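Local coordinates for conserved hypothetical protein (Staphylococcus aureus subsp. aureus, PDB 2AP3) that is of unknown function but belongs to a family of putative cell-wall binding lipoproteins and folds into a bundle of long helices, at residues K80-E85 with D131-Y136; K138-E143 with Q169-L174; K123-L128 with D179-V184; K40-L45 with D76-E81. All coordinates share one frame; numbering follows the deposited sequence.

Contact 1 of 4, residues K80-E85 with D131-Y136; sequences KEFEKE and DYAKAY
F82 meets Y136, Y132 and A133 where two antiparallel helices run 11.5 Å apart, a spacing that aromatic side chains rather than backbones bridge. The aromatic pairing comes first. Y136 turns its edge to one face of F82 in an edge-to-face pair, the ring centroids 4.6 Å apart and the planes at 52°, with Y136 CD2 lying over the centre of the F82 ring. F82 holds CG anti to its backbone N (chi1 -173°), which carries the ring straight across the gap. Apolar contacts line part of its rim: A133 CB lies in the ring plane, 3.7 Å from F82 CE2, and Y132 CE2 approaches F82 CE1 at 4.0 Å.

A carboxylate lies beside the aromatic cluster. E85 crosses Y132 at about a right angle and sets OE2 near the ring edge, 3.5 Å from Y132 CE2. Its other oxygen, E85 OE1, accepts a 2.7 Å hydrogen bond from a water that is also bonded to Y132 OH, so the two helices share a water bridge. H129 hydrogen-bonds E85 OE2.

In the helical bundle, helix 33-50 lies beside this pairing of 61-96 with 109-150, with I42 against Y136, while L174 of helix 157-195 packs on Y132.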
# COMPACT_ATOMS: atom_id res chain seq x y z
N LYS A 80 3.49 -7.28 11.18
CA LYS A 80 4.60 -6.47 11.69
C LYS A 80 5.37 -5.88 10.49
O LYS A 80 5.68 -4.67 10.46
CB LYS A 80 5.51 -7.32 12.57
CG LYS A 80 6.70 -6.57 13.18
CD LYS A 80 6.25 -5.37 14.00
CE LYS A 80 5.43 -5.81 15.22
NZ LYS A 80 4.90 -4.67 16.05
N GLU A 81 5.68 -6.71 9.50
CA GLU A 81 6.36 -6.21 8.32
C GLU A 81 5.52 -5.13 7.63
O GLU A 81 6.04 -4.09 7.20
CB GLU A 81 6.71 -7.38 7.38
CG GLU A 81 7.61 -7.03 6.21
CD GLU A 81 8.96 -6.40 6.60
OE1 GLU A 81 9.53 -6.70 7.69
OE2 GLU A 81 9.46 -5.64 5.77
N PHE A 82 4.20 -5.33 7.55
CA PHE A 82 3.34 -4.34 6.90
C PHE A 82 3.36 -2.97 7.58
O PHE A 82 3.16 -1.96 6.93
CB PHE A 82 1.92 -4.88 6.75
CG PHE A 82 1.02 -4.01 5.94
CD1 PHE A 82 1.23 -3.85 4.57
CD2 PHE A 82 -0.03 -3.34 6.53
CE1 PHE A 82 0.36 -3.05 3.82
CE2 PHE A 82 -0.90 -2.53 5.79
CZ PHE A 82 -0.68 -2.38 4.43
N GLU A 83 3.63 -2.94 8.89
CA GLU A 83 3.75 -1.66 9.61
C GLU A 83 4.73 -0.74 8.91
O GLU A 83 4.53 0.48 8.90
CB GLU A 83 4.25 -1.87 11.04
CG GLU A 83 3.25 -2.57 11.94
CD GLU A 83 3.71 -2.64 13.40
OE1 GLU A 83 4.44 -1.72 13.86
OE2 GLU A 83 3.35 -3.60 14.10
N LYS A 84 5.83 -1.30 8.39
CA LYS A 84 6.84 -0.50 7.70
C LYS A 84 6.24 0.23 6.48
O LYS A 84 6.60 1.37 6.20
CB LYS A 84 8.06 -1.34 7.30
CG LYS A 84 8.84 -1.92 8.48
CD LYS A 84 9.82 -2.95 7.96
CE LYS A 84 10.51 -3.71 9.08
NZ LYS A 84 11.48 -4.73 8.57
N GLU A 85 5.34 -0.44 5.76
CA GLU A 85 4.65 0.20 4.62
C GLU A 85 3.74 1.32 5.12
O GLU A 85 3.73 2.42 4.57
CB GLU A 85 3.87 -0.83 3.78
CG GLU A 85 3.00 -0.16 2.68
CD GLU A 85 2.40 -1.15 1.69
OE1 GLU A 85 2.92 -2.29 1.57
OE2 GLU A 85 1.37 -0.79 1.04
N ASP A 131 -7.40 3.02 3.23
CA ASP A 131 -8.45 2.01 3.01
C ASP A 131 -7.82 0.65 2.74
O ASP A 131 -8.23 -0.38 3.28
CB ASP A 131 -9.31 2.40 1.81
CG ASP A 131 -10.16 3.63 2.05
OD1 ASP A 131 -10.35 4.04 3.22
OD2 ASP A 131 -10.65 4.19 1.05
N TYR A 132 -6.82 0.65 1.87
CA TYR A 132 -6.09 -0.59 1.54
C TYR A 132 -5.43 -1.23 2.79
O TYR A 132 -5.56 -2.44 3.04
CB TYR A 132 -5.08 -0.30 0.41
CG TYR A 132 -4.06 -1.40 0.21
CD1 TYR A 132 -4.41 -2.60 -0.39
CD2 TYR A 132 -2.73 -1.24 0.66
CE1 TYR A 132 -3.48 -3.61 -0.56
CE2 TYR A 132 -1.78 -2.26 0.51
CZ TYR A 132 -2.17 -3.45 -0.12
OH TYR A 132 -1.27 -4.48 -0.29
N ALA A 133 -4.73 -0.40 3.58
CA ALA A 133 -4.08 -0.89 4.80
C ALA A 133 -5.11 -1.49 5.76
O ALA A 133 -4.89 -2.55 6.33
CB ALA A 133 -3.32 0.23 5.48
N LYS A 134 -6.25 -0.82 5.94
CA LYS A 134 -7.31 -1.35 6.79
C LYS A 134 -7.78 -2.72 6.28
O LYS A 134 -7.96 -3.67 7.05
CB LYS A 134 -8.50 -0.37 6.86
CG LYS A 134 -9.51 -0.70 7.96
CD LYS A 134 -10.57 0.42 8.06
CE LYS A 134 -11.73 0.04 8.95
NZ LYS A 134 -11.33 -0.26 10.36
N ALA A 135 -7.97 -2.83 4.97
CA ALA A 135 -8.49 -4.07 4.38
C ALA A 135 -7.45 -5.21 4.49
O ALA A 135 -7.80 -6.36 4.76
CB ALA A 135 -8.87 -3.84 2.92
N TYR A 136 -6.18 -4.87 4.29
CA TYR A 136 -5.14 -5.88 4.39
C TYR A 136 -5.03 -6.39 5.82
O TYR A 136 -5.04 -7.61 6.05
CB TYR A 136 -3.78 -5.31 3.91
CG TYR A 136 -2.67 -6.32 4.07
CD1 TYR A 136 -2.62 -7.46 3.26
CD2 TYR A 136 -1.71 -6.18 5.08
CE1 TYR A 136 -1.63 -8.43 3.43
CE2 TYR A 136 -0.69 -7.16 5.26
CZ TYR A 136 -0.66 -8.26 4.42
OH TYR A 136 0.33 -9.22 4.59
O HOH W 1 1.29 -4.20 0.58

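Contact 2 of 4, residues K138-E143 with Q169-L174; sequences KAVNSE and QNYKKL
A139 and N170 bring their CA atoms within 5.1 Å of each other, as segments 138-143 and 169-174 run antiparallel with axes 9.0 Å apart and crossing at -164°. This is close packing inside an antiparallel helical bundle, and the small A139 is consistent with the close approach. Its methyl lies over one face of the Y171 ring, offset toward the rim, in a CH-pi contact of 3.9 Å from A139 CB to the ring centroid.

At the edge of the same ring, the Y171 hydroxyl donates to E143 OE2 at 2.8 Å. The oxygen is met from above the carboxylate plane, 51° out of it, while E143 OE1 makes a salt bridge with R78 of helix 61-96. One carboxylate thus ties three helices together. At the solvent side, K138 crosses N170 at about a right angle, its CE 3.2 Å from N170 OD1. The ammonium groups of K138 and K173 lie near each other, which is probably mildly unfavourable.

S142 joins N170 to the backbone of its own helix. With chi1 at 67°, its OG sits between the backbone N and the carbonyl carbon, where it donates to A139 O at 2.6 Å and accepts, nearly in the N170 amide plane, a 3.1 Å bond from N170 ND2.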
# COMPACT_ATOMS: atom_id res chain seq x y z
N LYS A 138 -7.28 -6.35 8.17
CA LYS A 138 -8.48 -7.09 8.53
C LYS A 138 -8.35 -8.52 8.01
O LYS A 138 -8.65 -9.48 8.72
CB LYS A 138 -9.72 -6.40 7.94
CG LYS A 138 -11.00 -7.01 8.41
CD LYS A 138 -12.16 -6.40 7.67
CE LYS A 138 -13.45 -7.07 8.03
NZ LYS A 138 -13.87 -6.68 9.37
N ALA A 139 -7.88 -8.65 6.77
CA ALA A 139 -7.76 -9.98 6.17
C ALA A 139 -6.75 -10.85 6.96
O ALA A 139 -7.07 -11.99 7.34
CB ALA A 139 -7.35 -9.85 4.71
N VAL A 140 -5.55 -10.33 7.21
CA VAL A 140 -4.50 -11.11 7.91
C VAL A 140 -4.92 -11.41 9.34
O VAL A 140 -4.76 -12.55 9.82
CB VAL A 140 -3.13 -10.41 7.86
CG1 VAL A 140 -2.10 -11.23 8.60
CG2 VAL A 140 -2.71 -10.20 6.43
N ASN A 141 -5.54 -10.44 10.00
CA ASN A 141 -6.09 -10.70 11.31
C ASN A 141 -7.16 -11.79 11.31
O ASN A 141 -7.21 -12.58 12.25
CB ASN A 141 -6.58 -9.41 11.95
CG ASN A 141 -5.44 -8.61 12.58
OD1 ASN A 141 -5.17 -7.44 12.23
ND2 ASN A 141 -4.76 -9.24 13.52
N SER A 142 -7.98 -11.87 10.25
CA SER A 142 -9.02 -12.93 10.20
C SER A 142 -8.41 -14.33 9.99
O SER A 142 -8.98 -15.34 10.44
CB SER A 142 -10.10 -12.61 9.16
OG SER A 142 -9.55 -12.67 7.87
N GLU A 143 -7.23 -14.38 9.37
CA GLU A 143 -6.46 -15.63 9.27
C GLU A 143 -5.98 -16.01 10.67
O GLU A 143 -6.17 -17.15 11.12
CB GLU A 143 -5.28 -15.48 8.31
CG GLU A 143 -5.75 -15.43 6.83
CD GLU A 143 -4.71 -15.02 5.80
OE1 GLU A 143 -3.67 -14.44 6.15
OE2 GLU A 143 -4.98 -15.23 4.59
N GLN A 169 -14.39 -13.42 2.56
CA GLN A 169 -15.10 -12.16 2.33
C GLN A 169 -14.13 -10.98 2.47
O GLN A 169 -14.18 -9.99 1.70
CB GLN A 169 -16.27 -11.98 3.30
CG GLN A 169 -17.10 -10.75 2.99
CD GLN A 169 -17.47 -10.67 1.51
OE1 GLN A 169 -18.10 -11.58 0.97
NE2 GLN A 169 -17.05 -9.59 0.85
N ASN A 170 -13.24 -11.09 3.44
CA ASN A 170 -12.23 -10.06 3.66
C ASN A 170 -11.29 -9.92 2.50
O ASN A 170 -10.87 -8.81 2.17
CB ASN A 170 -11.48 -10.33 4.96
CG ASN A 170 -12.36 -10.17 6.17
OD1 ASN A 170 -13.44 -9.56 6.10
ND2 ASN A 170 -11.93 -10.73 7.29
N TYR A 171 -10.99 -11.05 1.85
CA TYR A 171 -10.13 -11.00 0.66
C TYR A 171 -10.87 -10.43 -0.56
O TYR A 171 -10.23 -9.77 -1.39
CB TYR A 171 -9.45 -12.34 0.38
CG TYR A 171 -8.19 -12.48 1.20
CD1 TYR A 171 -7.07 -11.71 0.90
CD2 TYR A 171 -8.13 -13.30 2.31
CE1 TYR A 171 -5.91 -11.79 1.66
CE2 TYR A 171 -6.99 -13.39 3.08
CZ TYR A 171 -5.87 -12.63 2.75
OH TYR A 171 -4.73 -12.71 3.51
N LYS A 172 -12.18 -10.64 -0.65
CA LYS A 172 -12.99 -10.06 -1.72
C LYS A 172 -12.93 -8.55 -1.59
O LYS A 172 -12.71 -7.84 -2.57
CB LYS A 172 -14.46 -10.51 -1.67
CG LYS A 172 -14.73 -11.92 -2.21
CD LYS A 172 -16.22 -12.21 -2.17
CE LYS A 172 -16.49 -13.73 -2.25
NZ LYS A 172 -16.75 -14.23 -3.63
N LYS A 173 -13.12 -8.08 -0.37
CA LYS A 173 -13.05 -6.66 -0.09
C LYS A 173 -11.65 -6.09 -0.33
O LYS A 173 -11.51 -4.97 -0.85
CB LYS A 173 -13.49 -6.41 1.34
CG LYS A 173 -14.95 -6.73 1.61
CD LYS A 173 -15.42 -6.00 2.87
CE LYS A 173 -14.81 -6.58 4.15
NZ LYS A 173 -14.65 -5.51 5.19
N LEU A 174 -10.61 -6.84 0.04
CA LEU A 174 -9.24 -6.38 -0.18
C LEU A 174 -8.97 -6.21 -1.68
O LEU A 174 -8.33 -5.23 -2.09
CB LEU A 174 -8.22 -7.31 0.48
CG LEU A 174 -6.72 -7.05 0.22
CD1 LEU A 174 -6.31 -5.65 0.68
CD2 LEU A 174 -5.88 -8.16 0.84

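Contact 3 of 4, residues K123-L128 with D179-V184; sequences KEKYKL and DKYTKV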
# COMPACT_ATOMS: atom_id res chain seq x y z
N LYS A 123 -3.53 13.43 -3.00
CA LYS A 123 -4.39 13.35 -1.80
C LYS A 123 -5.26 12.08 -1.82
O LYS A 123 -5.37 11.38 -0.82
CB LYS A 123 -5.26 14.61 -1.65
CG LYS A 123 -4.48 15.79 -1.11
CD LYS A 123 -5.06 17.13 -1.54
CE LYS A 123 -4.09 18.24 -1.18
NZ LYS A 123 -4.51 19.60 -1.63
N GLU A 124 -5.85 11.77 -2.97
CA GLU A 124 -6.69 10.57 -3.10
C GLU A 124 -5.83 9.30 -2.91
O GLU A 124 -6.32 8.30 -2.34
CB GLU A 124 -7.42 10.55 -4.44
CG GLU A 124 -8.54 9.52 -4.50
CD GLU A 124 -9.35 9.45 -3.21
OE1 GLU A 124 -10.04 10.43 -2.87
OE2 GLU A 124 -9.28 8.41 -2.51
N LYS A 125 -4.58 9.35 -3.36
CA LYS A 125 -3.65 8.22 -3.21
C LYS A 125 -3.49 7.88 -1.73
O LYS A 125 -3.64 6.72 -1.33
CB LYS A 125 -2.26 8.54 -3.81
CG LYS A 125 -1.18 7.46 -3.50
CD LYS A 125 0.24 7.93 -3.86
CE LYS A 125 1.33 7.01 -3.27
NZ LYS A 125 2.72 7.39 -3.70
N TYR A 126 -3.18 8.89 -0.92
CA TYR A 126 -2.97 8.67 0.50
C TYR A 126 -4.22 8.17 1.21
O TYR A 126 -4.14 7.31 2.09
CB TYR A 126 -2.40 9.91 1.17
CG TYR A 126 -1.05 10.29 0.59
CD1 TYR A 126 -0.00 9.37 0.54
CD2 TYR A 126 -0.82 11.59 0.11
CE1 TYR A 126 1.24 9.72 0.00
CE2 TYR A 126 0.43 11.95 -0.41
CZ TYR A 126 1.44 11.01 -0.46
OH TYR A 126 2.66 11.36 -0.98
N LYS A 127 -5.39 8.67 0.80
CA LYS A 127 -6.64 8.20 1.38
C LYS A 127 -6.91 6.74 1.00
O LYS A 127 -7.30 5.92 1.85
CB LYS A 127 -7.80 9.10 0.96
CG LYS A 127 -9.12 8.74 1.64
CD LYS A 127 -10.28 9.59 1.19
CE LYS A 127 -11.59 8.97 1.66
NZ LYS A 127 -12.77 9.76 1.19
N LEU A 128 -6.70 6.40 -0.26
CA LEU A 128 -6.96 5.04 -0.70
C LEU A 128 -5.95 4.08 -0.09
O LEU A 128 -6.27 2.92 0.15
CB LEU A 128 -6.99 4.94 -2.22
CG LEU A 128 -8.32 5.30 -2.90
CD1 LEU A 128 -8.12 5.29 -4.42
CD2 LEU A 128 -9.42 4.32 -2.49
N ASP A 179 -7.53 -2.98 -6.16
CA ASP A 179 -7.84 -2.53 -7.54
C ASP A 179 -8.00 -1.00 -7.63
O ASP A 179 -7.50 -0.36 -8.57
CB ASP A 179 -9.13 -3.19 -8.09
CG ASP A 179 -8.92 -4.64 -8.55
OD1 ASP A 179 -7.78 -5.14 -8.48
OD2 ASP A 179 -9.92 -5.28 -9.00
N LYS A 180 -8.73 -0.42 -6.69
CA LYS A 180 -8.93 1.03 -6.66
C LYS A 180 -7.61 1.76 -6.44
O LYS A 180 -7.36 2.83 -7.01
CB LYS A 180 -9.93 1.41 -5.57
CG LYS A 180 -11.35 0.97 -5.84
CD LYS A 180 -12.32 1.73 -4.94
CE LYS A 180 -13.76 1.57 -5.41
NZ LYS A 180 -14.31 0.20 -5.19
N TYR A 181 -6.75 1.19 -5.59
CA TYR A 181 -5.47 1.81 -5.28
C TYR A 181 -4.55 1.77 -6.49
O TYR A 181 -3.90 2.76 -6.83
CB TYR A 181 -4.80 1.15 -4.06
CG TYR A 181 -3.54 1.87 -3.61
CD1 TYR A 181 -3.60 3.19 -3.16
CD2 TYR A 181 -2.30 1.22 -3.61
CE1 TYR A 181 -2.46 3.85 -2.75
CE2 TYR A 181 -1.16 1.88 -3.20
CZ TYR A 181 -1.25 3.19 -2.78
OH TYR A 181 -0.12 3.85 -2.37
N THR A 182 -4.49 0.62 -7.16
CA THR A 182 -3.68 0.49 -8.37
C THR A 182 -4.16 1.48 -9.43
O THR A 182 -3.33 2.14 -10.10
CB THR A 182 -3.67 -0.97 -8.89
OG1 THR A 182 -3.11 -1.82 -7.88
CG2 THR A 182 -2.81 -1.10 -10.15
N LYS A 183 -5.48 1.63 -9.56
CA LYS A 183 -6.06 2.66 -10.42
C LYS A 183 -5.55 4.07 -10.09
O LYS A 183 -5.22 4.83 -11.01
CB LYS A 183 -7.59 2.65 -10.38
CG LYS A 183 -8.24 1.62 -11.29
CD LYS A 183 -9.65 2.08 -11.64
CE LYS A 183 -10.42 1.04 -12.44
NZ LYS A 183 -11.79 1.53 -12.76
N VAL A 184 -5.46 4.41 -8.80
CA VAL A 184 -5.08 5.78 -8.43
C VAL A 184 -3.59 6.01 -8.69
O VAL A 184 -3.19 7.12 -9.06
CB VAL A 184 -5.47 6.17 -6.97
CG1 VAL A 184 -4.59 5.47 -5.94
CG2 VAL A 184 -5.39 7.69 -6.79
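The Y181 ring presents its edge to helix 109-150: K125 O lies in the plane of the ring, 3.4 Å from Y181 CE1, and L128 CB also sits near that plane, 3.9 Å from Y181 CD1. Outside the two segments, H129 joins the same tyrosine in an edge-to-face aromatic pair. With chi1 near -174°, Y181 swings its ring to the side of its own carbonyl carbon and across toward the neighbouring backbone, although its CB bond does not aim there.

Further along the phenol, the extended K125 chain crosses obliquely, with K125 CE 3.6 Å from Y181 OH. The aliphatic part of the lysine does the touching, while its ammonium continues to a salt bridge with E32.

Next to the aromatic contact, L128 and V184 pack against each other. L128 CD1 lies 3.8 Å from V184 CB and also reaches the backbone at K180 O, at 3.7 Å. V184 takes the less common rotamer (chi1 73°), with CG1 between the backbone N and carbonyl carbon. Both its methyls meet the other helix: V184 CG1 packs on L128 CD1, and V184 CG2 lies 3.9 Å from K125 N and near E124 CB.

The axes of these antiparallel segments lie 9.5 Å apart and cross at -158°, pairing the two long C-terminal helices of the bundle. No hydrogen bond or salt bridge spans the two segments. Their association therefore probably rests mainly on burial of aliphatic and aromatic carbon, with the lysine charge led off to a third part of the chain.

Contact 4 of 4, residues K40-L45 with D76-E81; sequences KKIAEL and DDRLKE
K41 is the first residue of segment 40-45 to touch segment 76-81, in an antiparallel helix pair of the bundle whose axes lie 9.6 Å apart at 174°. The contact is made by the base of its side chain: K41 CB lies 3.7 Å from E81 OE2, and the chain then bends at chi2 so that the ammonium leads off. K41 NZ and E81 OE2 remain 5.4 Å apart, too far for a direct ion pair, although a weak electrostatic attraction is possible.

One residue on, I42 meets E81 at a slant and sets CG1 3.8 Å from E81 CG. Its CD1 reaches toward the backbone at R78 O, at 4.0 Å. E81 is bent at chi2 (57°), which brings its CG up to I42 CG1 while OE1 turns to K84 of its own helix. Helix 109-150 also flanks I42, so this residue packs against two helices.

L45 closes the segment and meets two side chains. Its CD2 approaches D77 CB at 3.9 Å, the two side chains nearly at a right angle; the D77 carboxylate is engaged by K73. Against R78 the leucine runs alongside in the opposite direction, its CB methylene and CD1 methyl meeting the aliphatic stem of the arginine, whose NE is hydrogen-bonded to N74. The closest approach is L45 CB to R78 CG, at 3.6 Å.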
# COMPACT_ATOMS: atom_id res chain seq x y z
N LYS A 40 8.44 -7.61 -0.85
CA LYS A 40 9.24 -8.84 -1.01
C LYS A 40 9.26 -9.68 0.26
O LYS A 40 9.14 -10.90 0.21
CB LYS A 40 10.65 -8.51 -1.46
CG LYS A 40 10.71 -7.99 -2.88
CD LYS A 40 12.14 -7.62 -3.24
CE LYS A 40 12.19 -6.85 -4.55
NZ LYS A 40 13.61 -6.73 -5.00
N LYS A 41 9.39 -9.02 1.41
CA LYS A 41 9.48 -9.74 2.67
C LYS A 41 8.14 -10.42 2.99
O LYS A 41 8.10 -11.56 3.44
CB LYS A 41 9.88 -8.79 3.79
CG LYS A 41 11.33 -8.33 3.70
CD LYS A 41 12.31 -9.37 4.19
CE LYS A 41 13.74 -9.04 3.74
NZ LYS A 41 14.19 -7.65 4.06
N ILE A 42 7.04 -9.72 2.73
CA ILE A 42 5.73 -10.31 2.92
C ILE A 42 5.49 -11.45 1.94
O ILE A 42 4.96 -12.51 2.32
CB ILE A 42 4.61 -9.25 2.89
CG1 ILE A 42 4.72 -8.38 4.15
CG2 ILE A 42 3.21 -9.91 2.84
CD1 ILE A 42 3.77 -7.19 4.10
N ALA A 43 5.98 -11.30 0.71
CA ALA A 43 5.86 -12.42 -0.25
C ALA A 43 6.60 -13.67 0.23
O ALA A 43 6.10 -14.80 0.11
CB ALA A 43 6.33 -12.00 -1.64
N GLU A 44 7.79 -13.49 0.80
CA GLU A 44 8.52 -14.61 1.38
C GLU A 44 7.71 -15.24 2.51
O GLU A 44 7.62 -16.48 2.59
CB GLU A 44 9.90 -14.17 1.87
CG GLU A 44 10.83 -13.63 0.78
CD GLU A 44 11.49 -14.72 -0.06
OE1 GLU A 44 11.39 -15.90 0.31
OE2 GLU A 44 12.12 -14.37 -1.09
N LEU A 45 7.09 -14.40 3.35
CA LEU A 45 6.27 -14.92 4.43
C LEU A 45 5.05 -15.68 3.93
O LEU A 45 4.68 -16.72 4.49
CB LEU A 45 5.86 -13.77 5.36
CG LEU A 45 6.99 -13.28 6.27
CD1 LEU A 45 6.66 -11.89 6.82
CD2 LEU A 45 7.27 -14.28 7.39
N ASP A 76 1.29 -12.76 12.58
CA ASP A 76 1.94 -11.64 13.31
C ASP A 76 3.10 -11.04 12.51
O ASP A 76 3.26 -9.81 12.45
CB ASP A 76 2.42 -12.05 14.71
CG ASP A 76 1.29 -12.35 15.65
OD1 ASP A 76 0.19 -11.79 15.48
OD2 ASP A 76 1.52 -13.15 16.59
N ASP A 77 3.88 -11.91 11.88
CA ASP A 77 5.08 -11.47 11.19
C ASP A 77 4.70 -10.64 9.97
O ASP A 77 5.34 -9.64 9.66
CB ASP A 77 5.90 -12.69 10.72
CG ASP A 77 6.62 -13.38 11.85
OD1 ASP A 77 6.70 -12.83 12.97
OD2 ASP A 77 7.10 -14.52 11.60
N ARG A 78 3.65 -11.06 9.28
CA ARG A 78 3.21 -10.31 8.11
C ARG A 78 2.65 -8.95 8.51
O ARG A 78 2.98 -7.93 7.91
CB ARG A 78 2.18 -11.12 7.31
CG ARG A 78 2.85 -12.28 6.56
CD ARG A 78 1.83 -13.13 5.78
NE ARG A 78 0.95 -13.93 6.64
CZ ARG A 78 -0.37 -14.01 6.50
NH1 ARG A 78 -1.00 -13.35 5.54
NH2 ARG A 78 -1.06 -14.79 7.34
N LEU A 79 1.84 -8.92 9.57
CA LEU A 79 1.36 -7.64 10.06
C LEU A 79 2.49 -6.72 10.53
O LEU A 79 2.46 -5.49 10.28
CB LEU A 79 0.38 -7.87 11.20
CG LEU A 79 -0.96 -8.47 10.78
CD1 LEU A 79 -1.72 -9.02 11.99
CD2 LEU A 79 -1.84 -7.43 9.99
N LYS A 80 3.49 -7.28 11.18
CA LYS A 80 4.60 -6.47 11.69
C LYS A 80 5.37 -5.88 10.49
O LYS A 80 5.68 -4.67 10.46
CB LYS A 80 5.51 -7.32 12.57
CG LYS A 80 6.70 -6.57 13.18
CD LYS A 80 6.25 -5.37 14.00
CE LYS A 80 5.43 -5.81 15.22
NZ LYS A 80 4.90 -4.67 16.05
N GLU A 81 5.68 -6.71 9.50
CA GLU A 81 6.36 -6.21 8.32
C GLU A 81 5.52 -5.13 7.63
O GLU A 81 6.04 -4.09 7.20
CB GLU A 81 6.71 -7.38 7.38
CG GLU A 81 7.61 -7.03 6.21
CD GLU A 81 8.96 -6.40 6.60
OE1 GLU A 81 9.53 -6.70 7.69
OE2 GLU A 81 9.46 -5.64 5.77

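Overall arrangement
The four contacts illustrate how one antiparallel helical bundle uses different chemistry at different places. Contact 4, a surface contact, joins helices 33-50 and 61-96 by packing I42 and L45 on the aliphatic stems of charged residues. Contacts 1, 2 and 3 are partly buried. Contact 1, nearest the chain centre, is more aromatic and links 61-96 to 109-150. Contacts 2 and 3 both pair 109-150 with 157-195, yet contact 2 is hydrogen-bonded across the helices whereas contact 3 is apolar; their centres are 19 Å apart and they do not touch. Contact 1 touches both contact 4 and contact 2, which a salt bridge also ties to each other.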